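Local coordinates for protein transcription regulator AmtR (Mycobacterium smegmatis, PDB 5E57) that probably binds DNA at cis-regulatory sites as a dimeric TetR-family transcription regulator involved in the control of nitrogen metabolism, at residues A17-L20 with F21-G25; V40-A43 with S44-H48; L88-Y91 with D92-L96; I177-G180 with A181-L185. All coordinates share one frame; numbering follows the deposited sequence.

Contact 1: residues A17-L20 with F21-G25; sequences AAEL and FTTHG
Thr-22 and Thr-23 turn their hydroxyls back onto Ala-18 and Glu-19, one turn earlier in helix 9-23. Thr-22 OG1 donates to Ala-18 O at 2.5 Å, and Thr-23 OG1 donates to Glu-19 O at 2.6 Å. Each carbonyl also takes the backbone N-H of the same threonine. At Glu-19 O the two donors arrive from opposite faces of the carbonyl plane. A chi1 of 63° tucks Thr-23 OG1 between its own N and carbonyl carbon, facing back along the helix; there it also receives His-24 ND1 at 3.1 Å.

Phe-21 carries the ring contacts. Ala-17 CB sits over the ring in a CH-pi contact, 4.1 Å from the centroid, while Ala-17 O lies 3.1 Å above the same ring's plane, displaced toward the rim. Ile-34 and Leu-59 add further packing on Phe-21. Separately, Thr-23 packs on Arg-113 of the second subunit.

Two successive N-H groups close the end: His-24 N reaches Leu-20 O at 2.7 Å, and Gly-25 N reaches it at 2.8 Å. The five-residue step falls at Gly-25, whose positive phi suits glycine. This is a glycine-terminated C-terminus of the first helix in a TetR-type DNA-binding domain.

Contact 2: residues V40-A43 with S44-H48; sequences VRQA and SLYHH
Ser-44 folds back onto Arg-41 at the start of helix 42-45, a short helix inside the predicted helix-turn-helix motif and placed where the DNA-recognition helix of TetR proteins lies. The tight part gathers round the carbonyl of Arg-41, the N-cap residue. Ser-44 OG donates to Arg-41 O at 2.5 Å, in the carbonyl plane and on a lone pair, while Leu-45 N comes in nearly along the C=O axis at 3.3 Å; Ser-44 N adds a weak bond. With chi1 at 66°, Ser-44 OG stands between its own N and carbonyl carbon, which turns it to the cap and brings it within 3.3 Å of Val-40 CB.

Tyr-46 closes over the next carbonyl: Gln-42 O stands 3.6 Å above the centre of the phenol ring. The extended Gln-42 side chain meets the phenol end obliquely, Gln-42 CG lying 3.2 Å from Tyr-46 OH, and Gln-42 NE2 and Tyr-46 OH both hydrogen-bond to Thr-31 OG1. Leu-45, on the buried side, packs on Ile-34 and Ala-35 of helix 31-38.

The solvent side is looser. The Arg-41 guanidinium lays one face over Ser-44 CB, with Arg-41 NH2 4.0 Å from that carbon. One water links Arg-41 N to Ser-44 OG; a second lies 2.7 Å from His-47 NE2 and gives a weak bond to Ala-43 O.

Contact 3: residues L88-Y91 with D92-L96; sequences LVIY and DASQL
Ser-94 meets Ile-90 through a chi1 of -53°, which holds OG beside the serine's own N and opposite its carbonyl carbon, facing the previous turn of helix 82-98. From there Ser-94 OG donates to Ile-90 O at 2.6 Å, standing 40° out of the carbonyl plane. Ser-94 N reaches Ile-90 O at 2.8 Å from the other face, and the carbonyl is thus held between two donors of one residue. Ser-94 OG also touches Ile-90 CG2 at 3.8 Å.

With CG anti to its backbone N (chi1 179°), the Tyr-91 ring runs forward alongside Gln-95, both side chains pointing the same way. Gln-95 CG lies over one face of the phenol ring, and the ring and amide planes are set obliquely to each other. The tyrosine also packs on Leu-70, while Pro-67 lies against Gln-95.

Regular helical bonds complete the turn, among them Asp-92 N to Leu-88 O at 2.8 Å. Leu-88 and Val-89 face the interior, with Tyr-131 of helix 118-142 touching both.

Asp-92 brings a carboxylate to this inner side. Its OD2 is hydrogen-bonded to Tyr-131 OH, and its side chain lies about 3 Å from a bound acetate. The acetate probably came from the crystallisation liquor, but with this carboxylate and phenol beside it, it may mark a polar pocket in the ligand-binding domain.

Contact 4: residues I177-G180 with A181-L185; sequences IGEG and ALRVL
Glu-179 O takes the Arg-183 N-H at 2.9 Å (Glu-179 O to Arg-183 N) with an N-H...O angle of 165°, the donor in the carbonyl plane, a sound bond in helix 173-183. The aliphatic start of the arginine follows it, Arg-183 CG passing 3.5 Å from Glu-179 O.

Beyond the backbone the two side chains run side by side in the same direction. Glu-179 departs opposite its own N (chi1 -180°) and stays extended, as Arg-183 does from CG to NE, which brings the carboxylate to the edge of the guanidinium, the planes 32° apart. The pairing is a salt bridge, but Glu-179 OE2 and Arg-183 NH2 are modelled too close for the detail to be trusted. Phe-191 packs against both residues.

The carbonyls of Gly-178 and Gly-180 take the next donors. Leu-182 N makes only a weak bond to Gly-178 O, and Leu-182 CD1 lies 3.4 Å from that same oxygen. Gly-180 O receives Val-184 N at 3.0 Å, while Val-184 CG1 approaches Gly-180 O to 3.5 Å and Val-184 CG2 to 3.6 Å.

Across the dimer, Val-184 packs on Gly-180 of the second subunit, and Arg-183 on Val-184 of the second subunit; Ile-177 touches Leu-151 of the second subunit. Helix 173-183 thus lies in the subunit interface, consistent with the C-terminal helical dimerisation surface of TetR-family regulators.

How the contacts relate
The four contacts run along the length of the subunit. Contacts 1 and 2 belong to the DNA-binding end, their centres 18 Å apart and their nearest atoms about 8 Å apart; Ile-34 of helix 31-38 packs on both. Contacts 3 and 4 join directly in the ligand-binding domain, where Val-89 CG1 lies 3.6 Å from Gly-178 CA and Val-89 CG2 lies 4.1 Å from Ala-181 CB. Contact 3 thus touches the interface helix of contact 4 through Val-89 and comes close to the acetate through Asp-92. The predicted DNA-reading helix of contact 2 is remote from both, with centres 33 Å from contact 3 and 45 Å from contact 4.

Contact 1: residues A17-L20 with F21-G25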
# COMPACT_ATOMS: atom_id res chain seq x y z
N ALA A 17 -20.14 -10.75 -3.20
CA ALA A 17 -19.20 -10.91 -2.09
C ALA A 17 -18.07 -9.86 -2.16
O ALA A 17 -17.60 -9.37 -1.10
CB ALA A 17 -18.59 -12.31 -2.12
N ALA A 18 -17.61 -9.54 -3.37
CA ALA A 18 -16.47 -8.54 -3.47
C ALA A 18 -16.96 -7.21 -2.92
O ALA A 18 -16.28 -6.47 -2.24
CB ALA A 18 -15.99 -8.41 -4.91
N GLU A 19 -18.20 -6.91 -3.20
CA GLU A 19 -18.77 -5.67 -2.69
C GLU A 19 -18.81 -5.64 -1.15
O GLU A 19 -18.37 -4.68 -0.52
CB GLU A 19 -20.17 -5.45 -3.26
CG GLU A 19 -20.85 -4.27 -2.56
CD GLU A 19 -22.09 -3.76 -3.29
OE1 GLU A 19 -22.53 -4.39 -4.25
OE2 GLU A 19 -22.63 -2.74 -2.84
N LEU A 20 -19.38 -6.68 -0.56
CA LEU A 20 -19.61 -6.72 0.86
C LEU A 20 -18.29 -6.86 1.55
O LEU A 20 -18.07 -6.26 2.61
CB LEU A 20 -20.55 -7.87 1.23
CG LEU A 20 -21.95 -7.73 0.65
CD1 LEU A 20 -22.59 -9.07 0.47
CD2 LEU A 20 -22.80 -6.80 1.52
N PHE A 21 -17.39 -7.67 0.99
CA PHE A 21 -16.13 -7.82 1.71
C PHE A 21 -15.36 -6.53 1.71
O PHE A 21 -14.67 -6.22 2.69
CB PHE A 21 -15.22 -8.89 1.12
CG PHE A 21 -15.79 -10.31 1.17
CD1 PHE A 21 -16.77 -10.65 2.02
CD2 PHE A 21 -15.23 -11.30 0.40
CE1 PHE A 21 -17.27 -11.94 2.07
CE2 PHE A 21 -15.72 -12.60 0.42
CZ PHE A 21 -16.76 -12.92 1.27
N THR A 22 -15.40 -5.78 0.60
CA THR A 22 -14.57 -4.57 0.53
C THR A 22 -15.25 -3.36 1.15
O THR A 22 -14.58 -2.42 1.52
CB THR A 22 -14.22 -4.18 -0.89
OG1 THR A 22 -15.43 -4.18 -1.66
CG2 THR A 22 -13.24 -5.20 -1.45
N THR A 23 -16.56 -3.36 1.25
CA THR A 23 -17.23 -2.19 1.80
C THR A 23 -17.87 -2.43 3.15
O THR A 23 -18.14 -1.46 3.85
CB THR A 23 -18.28 -1.60 0.80
OG1 THR A 23 -19.32 -2.53 0.56
CG2 THR A 23 -17.64 -1.26 -0.51
N HIS A 24 -18.14 -3.68 3.52
CA HIS A 24 -18.62 -3.98 4.88
C HIS A 24 -17.59 -4.77 5.72
O HIS A 24 -17.38 -4.48 6.87
CB HIS A 24 -20.00 -4.68 4.79
CG HIS A 24 -21.09 -3.78 4.25
ND1 HIS A 24 -21.15 -3.36 2.93
CD2 HIS A 24 -22.14 -3.16 4.88
CE1 HIS A 24 -22.17 -2.54 2.76
NE2 HIS A 24 -22.79 -2.41 3.92
N GLY A 25 -16.94 -5.78 5.17
CA GLY A 25 -15.91 -6.46 5.92
C GLY A 25 -15.97 -7.93 5.58
O GLY A 25 -16.99 -8.41 5.11

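Contact 2: residues V40-A43 with S44-H48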
# COMPACT_ATOMS: atom_id res chain seq x y z
N VAL A 40 -30.81 -15.55 -4.00
CA VAL A 40 -30.89 -16.99 -4.10
C VAL A 40 -30.90 -17.56 -2.69
O VAL A 40 -30.56 -16.89 -1.71
CB VAL A 40 -29.70 -17.65 -4.87
CG1 VAL A 40 -29.59 -17.21 -6.33
CG2 VAL A 40 -28.38 -17.42 -4.15
N ARG A 41 -31.27 -18.82 -2.57
CA ARG A 41 -31.29 -19.44 -1.29
C ARG A 41 -29.83 -19.65 -0.84
O ARG A 41 -28.97 -20.04 -1.63
CB ARG A 41 -32.06 -20.76 -1.37
CG ARG A 41 -33.56 -20.64 -1.65
CD ARG A 41 -34.18 -22.01 -1.92
NE ARG A 41 -33.69 -22.64 -3.17
CZ ARG A 41 -32.71 -23.55 -3.28
NH1 ARG A 41 -32.01 -24.01 -2.24
NH2 ARG A 41 -32.41 -24.00 -4.49
N GLN A 42 -29.57 -19.46 0.45
CA GLN A 42 -28.24 -19.70 1.00
C GLN A 42 -27.66 -21.09 0.61
O GLN A 42 -26.50 -21.25 0.21
CB GLN A 42 -28.32 -19.48 2.51
CG GLN A 42 -26.99 -19.56 3.18
CD GLN A 42 -27.05 -19.11 4.60
OE1 GLN A 42 -28.14 -19.02 5.24
NE2 GLN A 42 -25.90 -18.86 5.14
N ALA A 43 -28.53 -22.09 0.65
CA ALA A 43 -28.16 -23.48 0.31
C ALA A 43 -27.74 -23.63 -1.17
O ALA A 43 -26.87 -24.48 -1.49
CB ALA A 43 -29.33 -24.43 0.66
N SER A 44 -28.34 -22.84 -2.08
CA SER A 44 -27.95 -22.87 -3.48
C SER A 44 -26.54 -22.34 -3.62
O SER A 44 -25.71 -22.83 -4.40
CB SER A 44 -28.91 -22.09 -4.36
OG SER A 44 -28.84 -20.70 -4.05
N LEU A 45 -26.24 -21.33 -2.85
CA LEU A 45 -24.89 -20.74 -2.90
C LEU A 45 -23.79 -21.78 -2.64
O LEU A 45 -22.77 -21.75 -3.35
CB LEU A 45 -24.81 -19.59 -1.91
CG LEU A 45 -23.54 -18.78 -1.80
CD1 LEU A 45 -23.87 -17.52 -0.97
CD2 LEU A 45 -22.47 -19.57 -1.13
N TYR A 46 -24.03 -22.75 -1.74
CA TYR A 46 -22.98 -23.69 -1.39
C TYR A 46 -22.54 -24.58 -2.47
O TYR A 46 -21.46 -25.19 -2.35
CB TYR A 46 -23.26 -24.53 -0.12
CG TYR A 46 -23.56 -23.68 1.06
CD1 TYR A 46 -22.81 -22.56 1.33
CD2 TYR A 46 -24.63 -23.95 1.88
CE1 TYR A 46 -23.13 -21.76 2.40
CE2 TYR A 46 -24.94 -23.16 2.95
CZ TYR A 46 -24.19 -22.06 3.21
OH TYR A 46 -24.48 -21.23 4.31
N HIS A 47 -23.34 -24.70 -3.53
CA HIS A 47 -22.97 -25.58 -4.64
C HIS A 47 -22.13 -24.86 -5.65
O HIS A 47 -21.61 -25.48 -6.55
CB HIS A 47 -24.19 -26.26 -5.27
CG HIS A 47 -24.94 -27.10 -4.30
ND1 HIS A 47 -24.35 -28.14 -3.60
CD2 HIS A 47 -26.19 -26.97 -3.80
CE1 HIS A 47 -25.23 -28.64 -2.75
NE2 HIS A 47 -26.35 -27.95 -2.85
N HIS A 48 -21.93 -23.56 -5.42
CA HIS A 48 -20.88 -22.82 -6.13
C HIS A 48 -19.64 -22.63 -5.25
O HIS A 48 -18.51 -22.86 -5.68
CB HIS A 48 -21.45 -21.51 -6.56
CG HIS A 48 -22.61 -21.65 -7.51
ND1 HIS A 48 -22.47 -22.15 -8.79
CD2 HIS A 48 -23.92 -21.36 -7.37
CE1 HIS A 48 -23.64 -22.14 -9.41
NE2 HIS A 48 -24.54 -21.67 -8.57
O HOH W 1 -31.84 -20.03 -5.04
O HOH W 2 -28.48 -27.42 -1.22

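Contact 3: residues L88-Y91 with D92-L96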
# COMPACT_ATOMS: atom_id res chain seq x y z
N LEU A 88 5.05 -5.26 -17.37
CA LEU A 88 4.35 -5.93 -16.28
C LEU A 88 3.62 -4.89 -15.39
O LEU A 88 2.49 -5.11 -15.00
CB LEU A 88 5.34 -6.74 -15.44
CG LEU A 88 4.81 -7.43 -14.17
CD1 LEU A 88 3.66 -8.35 -14.46
CD2 LEU A 88 5.97 -8.18 -13.51
N VAL A 89 4.29 -3.79 -15.08
CA VAL A 89 3.74 -2.77 -14.17
C VAL A 89 2.47 -2.20 -14.80
O VAL A 89 1.41 -2.10 -14.16
CB VAL A 89 4.78 -1.66 -13.95
CG1 VAL A 89 4.21 -0.49 -13.24
CG2 VAL A 89 5.95 -2.16 -13.11
N ILE A 90 2.51 -1.88 -16.10
CA ILE A 90 1.30 -1.29 -16.69
C ILE A 90 0.18 -2.30 -16.61
O ILE A 90 -0.89 -1.99 -16.15
CB ILE A 90 1.51 -0.87 -18.13
CG1 ILE A 90 2.59 0.19 -18.20
CG2 ILE A 90 0.19 -0.43 -18.79
CD1 ILE A 90 2.46 1.38 -17.28
N TYR A 91 0.45 -3.53 -16.99
CA TYR A 91 -0.57 -4.52 -17.07
C TYR A 91 -1.15 -4.76 -15.74
O TYR A 91 -2.38 -4.84 -15.57
CB TYR A 91 -0.01 -5.84 -17.62
CG TYR A 91 -1.01 -6.96 -17.72
CD1 TYR A 91 -1.88 -7.05 -18.83
CD2 TYR A 91 -1.13 -7.91 -16.73
CE1 TYR A 91 -2.81 -8.08 -18.94
CE2 TYR A 91 -2.03 -8.99 -16.86
CZ TYR A 91 -2.88 -9.08 -17.97
OH TYR A 91 -3.80 -10.11 -18.13
N ASP A 92 -0.28 -4.89 -14.77
CA ASP A 92 -0.76 -5.28 -13.42
C ASP A 92 -1.49 -4.09 -12.77
O ASP A 92 -2.60 -4.24 -12.24
CB ASP A 92 0.44 -5.72 -12.57
CG ASP A 92 0.06 -6.54 -11.37
OD1 ASP A 92 -1.15 -6.75 -11.11
OD2 ASP A 92 1.04 -6.93 -10.65
N ALA A 93 -0.85 -2.91 -12.75
CA ALA A 93 -1.49 -1.73 -12.16
C ALA A 93 -2.86 -1.48 -12.85
O ALA A 93 -3.90 -1.18 -12.17
CB ALA A 93 -0.58 -0.55 -12.31
N SER A 94 -2.88 -1.61 -14.17
CA SER A 94 -4.19 -1.51 -14.86
C SER A 94 -5.24 -2.47 -14.36
O SER A 94 -6.42 -2.07 -14.09
CB SER A 94 -4.05 -1.70 -16.34
OG SER A 94 -3.07 -0.81 -16.86
N GLN A 95 -4.88 -3.75 -14.23
CA GLN A 95 -5.87 -4.73 -13.71
C GLN A 95 -6.38 -4.43 -12.27
O GLN A 95 -7.58 -4.58 -11.98
CB GLN A 95 -5.28 -6.13 -13.75
CG GLN A 95 -5.38 -6.74 -15.16
CD GLN A 95 -5.57 -8.25 -15.13
OE1 GLN A 95 -5.90 -8.89 -16.16
NE2 GLN A 95 -5.36 -8.85 -13.96
N LEU A 96 -5.47 -4.01 -11.40
CA LEU A 96 -5.87 -3.57 -10.05
C LEU A 96 -6.73 -2.31 -10.10
O LEU A 96 -7.58 -2.12 -9.22
CB LEU A 96 -4.67 -3.32 -9.15
CG LEU A 96 -3.78 -4.53 -8.79
CD1 LEU A 96 -2.60 -4.14 -7.93
CD2 LEU A 96 -4.58 -5.62 -8.11

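Contact 4: residues I177-G180 with A181-L185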
# COMPACT_ATOMS: atom_id res chain seq x y z
N ILE A 177 2.56 5.15 -12.46
CA ILE A 177 3.19 4.14 -11.68
C ILE A 177 4.37 3.48 -12.45
O ILE A 177 5.40 3.20 -11.86
CB ILE A 177 2.15 3.06 -11.30
CG1 ILE A 177 1.16 3.67 -10.30
CG2 ILE A 177 2.82 1.80 -10.76
CD1 ILE A 177 1.73 3.82 -8.93
N GLY A 178 4.16 3.26 -13.74
CA GLY A 178 5.13 2.70 -14.62
C GLY A 178 6.36 3.56 -14.66
O GLY A 178 7.44 3.05 -14.50
N GLU A 179 6.20 4.88 -14.80
CA GLU A 179 7.38 5.73 -14.79
C GLU A 179 8.15 5.71 -13.42
O GLU A 179 9.37 5.60 -13.40
CB GLU A 179 7.01 7.16 -15.15
CG GLU A 179 8.29 7.98 -15.13
CD GLU A 179 8.19 9.33 -15.83
OE1 GLU A 179 7.18 9.57 -16.58
OE2 GLU A 179 9.15 10.10 -15.58
N GLY A 180 7.41 5.83 -12.33
CA GLY A 180 8.00 5.79 -11.01
C GLY A 180 8.74 4.51 -10.71
O GLY A 180 9.80 4.55 -10.08
N ALA A 181 8.17 3.38 -11.13
CA ALA A 181 8.74 2.09 -10.80
C ALA A 181 10.08 1.93 -11.47
O ALA A 181 10.99 1.36 -10.89
CB ALA A 181 7.80 0.97 -11.22
N LEU A 182 10.22 2.51 -12.66
CA LEU A 182 11.50 2.63 -13.32
C LEU A 182 12.46 3.69 -12.80
O LEU A 182 13.67 3.39 -12.63
CB LEU A 182 11.26 2.66 -14.85
CG LEU A 182 11.06 1.11 -14.98
CD1 LEU A 182 9.68 0.62 -15.35
CD2 LEU A 182 12.18 0.44 -15.75
N ARG A 183 11.97 4.88 -12.44
CA ARG A 183 12.89 5.81 -11.79
C ARG A 183 13.50 5.39 -10.50
O ARG A 183 14.67 5.74 -10.21
CB ARG A 183 12.28 7.18 -11.58
CG ARG A 183 12.00 7.82 -12.88
CD ARG A 183 11.46 9.20 -12.62
NE ARG A 183 11.00 9.72 -13.87
CZ ARG A 183 11.71 10.50 -14.62
NH1 ARG A 183 12.94 10.89 -14.22
NH2 ARG A 183 11.19 10.91 -15.79
N VAL A 184 12.78 4.61 -9.71
CA VAL A 184 13.32 4.24 -8.39
C VAL A 184 14.43 3.27 -8.58
O VAL A 184 15.24 3.07 -7.63
CB VAL A 184 12.33 3.59 -7.39
CG1 VAL A 184 11.32 4.58 -6.97
CG2 VAL A 184 11.64 2.36 -7.96
N LEU A 185 14.48 2.66 -9.75
CA LEU A 185 15.58 1.72 -10.05
C LEU A 185 16.78 2.36 -10.75
O LEU A 185 17.70 1.66 -11.09
CB LEU A 185 15.07 0.63 -10.95
CG LEU A 185 13.88 -0.11 -10.41
CD1 LEU A 185 13.46 -1.14 -11.46
CD2 LEU A 185 14.17 -0.74 -9.07